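Local coordinates for protein Polyphosphate:AMP phosphotransferase (Pseudomonas aeruginosa PAO1, PDB 3CZP) that transfers phosphate from inorganic polyphosphate to AMP to make ADP, and less efficiently to GMP, using magnesium, as a homodimer with two fused PPK2 domains per chain, at residues A21-Q33 and L63-Q75. Sequence-based numbering, arbitrary orientation.
Sequences AVIELREALLEAQ and LNEWMDPRLIEVQ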
loop_
_atom_site.group_PDB
_atom_site.type_symbol
_atom_site.label_atom_id
_atom_site.label_comp_id
_atom_site.label_asym_id
_atom_site.label_seq_id
_atom_site.Cartn_x
_atom_site.Cartn_y
_atom_site.Cartn_z
ATOM N N ALA A 21 -10.461 -30.686 -25.474
ATOM C CA ALA A 21 -9.658 -30.590 -24.251
ATOM C C ALA A 21 -9.927 -29.267 -23.477
ATOM O O ALA A 21 -10.053 -29.248 -22.231
ATOM C CB ALA A 21 -8.202 -30.758 -24.597
ATOM N N VAL A 22 -10.018 -28.174 -24.221
ATOM C CA VAL A 22 -10.276 -26.876 -23.622
ATOM C C VAL A 22 -11.582 -26.794 -22.836
ATOM O O VAL A 22 -11.621 -26.100 -21.856
ATOM C CB VAL A 22 -10.241 -25.740 -24.681
ATOM C CG1 VAL A 22 -10.768 -24.436 -24.123
ATOM C CG2 VAL A 22 -8.871 -25.597 -25.153
ATOM N N ILE A 23 -12.633 -27.479 -23.267
ATOM C CA ILE A 23 -13.913 -27.413 -22.588
ATOM C C ILE A 23 -13.742 -27.923 -21.182
ATOM O O ILE A 23 -14.189 -27.295 -20.238
ATOM C CB ILE A 23 -15.043 -28.263 -23.310
ATOM C CG1 ILE A 23 -15.369 -27.699 -24.692
ATOM C CG2 ILE A 23 -16.339 -28.323 -22.462
ATOM C CD1 ILE A 23 -16.291 -28.623 -25.508
ATOM N N GLU A 24 -13.040 -29.047 -21.064
ATOM C CA GLU A 24 -12.782 -29.686 -19.780
ATOM C C GLU A 24 -11.791 -28.853 -18.957
ATOM O O GLU A 24 -12.019 -28.662 -17.781
ATOM C CB GLU A 24 -12.224 -31.077 -20.046
ATOM C CG GLU A 24 -12.039 -32.043 -18.889
ATOM C CD GLU A 24 -11.669 -33.462 -19.451
ATOM O OE1 GLU A 24 -10.558 -33.604 -20.019
ATOM O OE2 GLU A 24 -12.511 -34.406 -19.384
ATOM N N LEU A 25 -10.730 -28.379 -19.606
ATOM C CA LEU A 25 -9.610 -27.720 -18.979
ATOM C C LEU A 25 -10.089 -26.449 -18.345
ATOM O O LEU A 25 -9.716 -26.163 -17.240
ATOM C CB LEU A 25 -8.486 -27.386 -19.985
ATOM C CG LEU A 25 -7.248 -26.601 -19.446
ATOM C CD1 LEU A 25 -6.593 -27.316 -18.294
ATOM C CD2 LEU A 25 -6.239 -26.392 -20.541
ATOM N N ARG A 26 -10.895 -25.670 -19.057
ATOM C CA ARG A 26 -11.339 -24.397 -18.519
ATOM C C ARG A 26 -12.278 -24.590 -17.318
ATOM O O ARG A 26 -12.159 -23.897 -16.284
ATOM C CB ARG A 26 -11.865 -23.465 -19.626
ATOM C CG ARG A 26 -13.146 -23.758 -20.202
ATOM C CD ARG A 26 -13.349 -22.920 -21.511
ATOM N NE ARG A 26 -13.481 -21.487 -21.326
ATOM C CZ ARG A 26 -13.637 -20.630 -22.322
ATOM N NH1 ARG A 26 -13.754 -19.361 -22.054
ATOM N NH2 ARG A 26 -13.731 -21.035 -23.585
ATOM N N GLU A 27 -13.128 -25.599 -17.366
ATOM C CA GLU A 27 -13.953 -25.875 -16.205
ATOM C C GLU A 27 -13.083 -26.305 -14.975
ATOM O O GLU A 27 -13.284 -25.800 -13.879
ATOM C CB GLU A 27 -15.042 -26.887 -16.532
ATOM C CG GLU A 27 -16.359 -26.484 -15.978
ATOM C CD GLU A 27 -16.991 -25.182 -16.616
ATOM O OE1 GLU A 27 -17.763 -24.555 -15.874
ATOM O OE2 GLU A 27 -16.765 -24.798 -17.818
ATOM N N ALA A 28 -12.124 -27.213 -15.182
ATOM C CA ALA A 28 -11.202 -27.656 -14.147
ATOM C C ALA A 28 -10.336 -26.488 -13.635
ATOM O O ALA A 28 -10.120 -26.390 -12.437
ATOM C CB ALA A 28 -10.287 -28.810 -14.634
ATOM N N LEU A 29 -9.899 -25.580 -14.522
ATOM C CA LEU A 29 -9.166 -24.393 -14.055
ATOM C C LEU A 29 -10.003 -23.491 -13.145
ATOM O O LEU A 29 -9.596 -23.135 -12.012
ATOM C CB LEU A 29 -8.539 -23.589 -15.219
ATOM C CG LEU A 29 -7.290 -24.213 -15.855
ATOM C CD1 LEU A 29 -6.948 -23.569 -17.300
ATOM C CD2 LEU A 29 -6.086 -24.115 -14.948
ATOM N N LEU A 30 -11.197 -23.179 -13.608
ATOM C CA LEU A 30 -12.103 -22.374 -12.863
ATOM C C LEU A 30 -12.380 -22.956 -11.483
ATOM O O LEU A 30 -12.389 -22.220 -10.474
ATOM C CB LEU A 30 -13.391 -22.163 -13.641
ATOM C CG LEU A 30 -13.508 -21.135 -14.744
ATOM C CD1 LEU A 30 -14.947 -21.280 -15.350
ATOM C CD2 LEU A 30 -13.198 -19.743 -14.243
ATOM N N GLU A 31 -12.565 -24.272 -11.409
ATOM C CA GLU A 31 -12.737 -24.943 -10.118
ATOM C C GLU A 31 -11.521 -24.912 -9.184
ATOM O O GLU A 31 -11.681 -24.866 -7.936
ATOM C CB GLU A 31 -13.193 -26.407 -10.346
ATOM C CG GLU A 31 -14.638 -26.495 -10.845
ATOM C CD GLU A 31 -15.664 -26.096 -9.754
ATOM O OE1 GLU A 31 -15.797 -26.871 -8.779
ATOM O OE2 GLU A 31 -16.321 -25.020 -9.855
ATOM N N ALA A 32 -10.318 -25.057 -9.764
ATOM C CA ALA A 32 -9.069 -25.013 -9.044
ATOM C C ALA A 32 -8.881 -23.577 -8.537
ATOM O O ALA A 32 -8.514 -23.363 -7.425
ATOM C CB ALA A 32 -7.878 -25.429 -9.968
ATOM N N GLN A 33 -9.150 -22.599 -9.383
ATOM C CA GLN A 33 -9.029 -21.196 -8.982
ATOM C C GLN A 33 -9.961 -20.840 -7.810
ATOM O O GLN A 33 -9.585 -20.110 -6.915
ATOM C CB GLN A 33 -9.267 -20.341 -10.225
ATOM C CG GLN A 33 -8.964 -18.869 -10.040
ATOM C CD GLN A 33 -9.245 -18.122 -11.240
ATOM O OE1 GLN A 33 -10.163 -18.504 -11.979
ATOM N NE2 GLN A 33 -8.513 -17.008 -11.467
ATOM N N LEU A 63 -5.651 -17.300 -20.998
ATOM C CA LEU A 63 -5.826 -17.736 -19.596
ATOM C C LEU A 63 -6.858 -16.922 -18.819
ATOM O O LEU A 63 -7.522 -17.460 -17.956
ATOM C CB LEU A 63 -4.496 -17.668 -18.819
ATOM C CG LEU A 63 -3.386 -18.655 -19.232
ATOM C CD1 LEU A 63 -2.156 -18.369 -18.391
ATOM C CD2 LEU A 63 -3.800 -20.159 -19.261
ATOM N N ASN A 64 -6.964 -15.642 -19.149
ATOM C CA ASN A 64 -7.940 -14.715 -18.538
ATOM C C ASN A 64 -9.306 -14.780 -19.153
ATOM O O ASN A 64 -10.221 -14.084 -18.708
ATOM C CB ASN A 64 -7.369 -13.318 -18.604
ATOM C CG ASN A 64 -6.357 -13.060 -17.499
ATOM O OD1 ASN A 64 -6.764 -12.676 -16.403
ATOM N ND2 ASN A 64 -5.018 -13.290 -17.772
ATOM N N GLU A 65 -9.449 -15.622 -20.181
ATOM C CA GLU A 65 -10.748 -15.982 -20.742
ATOM C C GLU A 65 -11.177 -17.307 -20.202
ATOM O O GLU A 65 -12.311 -17.470 -19.813
ATOM C CB GLU A 65 -10.693 -16.041 -22.266
ATOM C CG GLU A 65 -12.079 -16.325 -22.852
ATOM C CD GLU A 65 -12.070 -16.261 -24.374
ATOM O OE1 GLU A 65 -11.100 -15.667 -24.888
ATOM O OE2 GLU A 65 -13.043 -16.804 -24.990
ATOM N N TRP A 66 -10.229 -18.222 -20.083
ATOM C CA TRP A 66 -10.468 -19.540 -19.496
ATOM C C TRP A 66 -10.751 -19.471 -18.017
ATOM O O TRP A 66 -11.633 -20.175 -17.521
ATOM C CB TRP A 66 -9.251 -20.443 -19.712
ATOM C CG TRP A 66 -9.063 -20.859 -21.172
ATOM C CD1 TRP A 66 -9.897 -20.617 -22.199
ATOM C CD2 TRP A 66 -7.949 -21.571 -21.713
ATOM N NE1 TRP A 66 -9.403 -21.154 -23.361
ATOM C CE2 TRP A 66 -8.189 -21.735 -23.098
ATOM C CE3 TRP A 66 -6.768 -22.087 -21.166
ATOM C CZ2 TRP A 66 -7.300 -22.421 -23.944
ATOM C CZ3 TRP A 66 -5.884 -22.760 -22.006
ATOM C CH2 TRP A 66 -6.149 -22.912 -23.390
HETATM N N MSE A 67 -9.951 -18.656 -17.318
HETATM C CA MSE A 67 -10.035 -18.513 -15.888
HETATM C C MSE A 67 -10.797 -17.258 -15.567
HETATM O O MSE A 67 -11.283 -16.552 -16.454
HETATM C CB MSE A 67 -8.630 -18.538 -15.250
HETATM C CG MSE A 67 -7.863 -19.786 -15.650
HETATM SE SE MSE A 67 -6.071 -19.743 -14.916
HETATM C CE MSE A 67 -6.568 -20.357 -13.219
ATOM N N ASP A 68 -10.989 -16.988 -14.287
ATOM C CA ASP A 68 -11.729 -15.801 -13.858
ATOM C C ASP A 68 -10.713 -14.661 -13.659
ATOM O O ASP A 68 -9.916 -14.672 -12.739
ATOM C CB ASP A 68 -12.488 -16.119 -12.543
ATOM C CG ASP A 68 -13.550 -15.084 -12.170
ATOM O OD1 ASP A 68 -13.454 -13.911 -12.534
ATOM O OD2 ASP A 68 -14.464 -15.404 -11.374
ATOM N N PRO A 69 -10.758 -13.637 -14.512
ATOM C CA PRO A 69 -9.822 -12.555 -14.340
ATOM C C PRO A 69 -10.021 -11.740 -13.053
ATOM O O PRO A 69 -9.126 -10.987 -12.670
ATOM C CB PRO A 69 -10.107 -11.671 -15.551
ATOM C CG PRO A 69 -11.553 -11.929 -15.901
ATOM C CD PRO A 69 -11.735 -13.377 -15.594
ATOM N N ARG A 70 -11.206 -11.772 -12.445
ATOM C CA ARG A 70 -11.392 -11.083 -11.177
ATOM C C ARG A 70 -10.417 -11.521 -10.087
ATOM O O ARG A 70 -10.244 -10.802 -9.109
ATOM C CB ARG A 70 -12.823 -11.241 -10.640
ATOM C CG ARG A 70 -13.855 -10.693 -11.591
ATOM C CD ARG A 70 -15.264 -10.962 -11.155
ATOM N NE ARG A 70 -15.625 -12.352 -11.255
ATOM C CZ ARG A 70 -16.798 -12.850 -10.849
ATOM N NH1 ARG A 70 -17.710 -12.045 -10.380
ATOM N NH2 ARG A 70 -17.066 -14.168 -10.964
ATOM N N LEU A 71 -9.844 -12.718 -10.240
ATOM C CA LEU A 71 -8.957 -13.356 -9.224
ATOM C C LEU A 71 -7.451 -13.409 -9.641
ATOM O O LEU A 71 -6.629 -14.098 -9.023
ATOM C CB LEU A 71 -9.511 -14.743 -8.940
ATOM C CG LEU A 71 -10.882 -14.843 -8.210
ATOM C CD1 LEU A 71 -11.277 -16.345 -7.945
ATOM C CD2 LEU A 71 -10.801 -14.052 -6.876
ATOM N N ILE A 72 -7.109 -12.679 -10.716
ATOM C CA ILE A 72 -5.794 -12.706 -11.378
ATOM C C ILE A 72 -5.357 -11.226 -11.571
ATOM O O ILE A 72 -6.141 -10.428 -12.014
ATOM C CB ILE A 72 -5.800 -13.411 -12.779
ATOM C CG1 ILE A 72 -6.461 -14.771 -12.743
ATOM C CG2 ILE A 72 -4.404 -13.548 -13.308
ATOM C CD1 ILE A 72 -6.587 -15.585 -14.079
ATOM N N GLU A 73 -4.149 -10.872 -11.133
ATOM C CA GLU A 73 -3.543 -9.578 -11.448
ATOM C C GLU A 73 -2.440 -9.867 -12.433
ATOM O O GLU A 73 -1.701 -10.810 -12.242
ATOM C CB GLU A 73 -2.925 -8.914 -10.219
ATOM C CG GLU A 73 -3.832 -8.822 -8.980
ATOM C CD GLU A 73 -3.422 -9.831 -7.891
ATOM O OE1 GLU A 73 -2.590 -9.414 -7.016
ATOM O OE2 GLU A 73 -3.909 -11.020 -7.949
ATOM N N VAL A 74 -2.378 -9.074 -13.500
ATOM C CA VAL A 74 -1.348 -9.166 -14.536
ATOM C C VAL A 74 -0.522 -7.884 -14.509
ATOM O O VAL A 74 -1.054 -6.761 -14.687
ATOM C CB VAL A 74 -1.941 -9.415 -15.921
ATOM C CG1 VAL A 74 -0.876 -9.639 -16.915
ATOM C CG2 VAL A 74 -2.809 -10.640 -15.859
ATOM N N GLN A 75 0.762 -8.038 -14.192
ATOM C CA GLN A 75 1.692 -6.911 -14.061
ATOM C C GLN A 75 2.768 -6.936 -15.139
ATOM O O GLN A 75 3.123 -7.991 -15.623
ATOM C CB GLN A 75 2.463 -7.010 -12.749
ATOM C CG GLN A 75 1.674 -7.304 -11.495
ATOM C CD GLN A 75 0.951 -6.126 -10.972
ATOM O OE1 GLN A 75 1.172 -4.999 -11.413
ATOM N NE2 GLN A 75 0.086 -6.362 -9.992
HETATM O O HOH W 1 -14.000 -20.473 -18.914
HETATM O O HOH W 2 -6.672 -16.768 -8.946
#
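In the first PPK2 domain, which has a P-loop kinase-like fold, Trp66 at the end of helix 56-66 packs as a knob into a hole on helix 15-39 formed by Val22, Leu25, Arg26 and Leu29. Both methyl groups of Val22 lie on one side of the indole, CG1 3.6 Å from Trp66 NE1 and CG2 3.7 Å from Trp66 CZ2, while Leu25 and Leu29 present methyl groups to its six-membered ring. Leu29 CB also rests on Met67 CG (3.9 Å). The first torsion of Arg26 (chi1 74°) wedges CG between the two backbone branches, and a bend at chi3 lays one guanidinium face over Trp66 CD1. From there Arg26 NH1 donates to Glu65 O (3.3 Å), from above the carbonyl plane, and a water accepting from Arg26 NE donates to Trp66 O. Leu30 CD2 lies 3.5 Å from Asp68 N.

One turn further on, extended Gln33 clamps the Asp68 backbone. Asp68 N donates to a lone pair of Gln33 OE1 (2.9 Å, N-H...O 165°), and Gln33 NE2 returns a more bent bond to Asp68 O (3.0 Å), whose opposite face receives Leu71 N. The Asp68 carboxylate turns away into an Asx turn and a side-on, two-nitrogen salt bridge with Arg70.

The second subunit reaches Arg70, Glu27 and Glu31 here, consistent with a dimerisation role for this seemingly inactive domain. Helix 218-238 packs against Leu25 and Trp66, and strand 72-76 is an outermost strand, within this chain, of the five-stranded parallel sheet, beside strand 103-107.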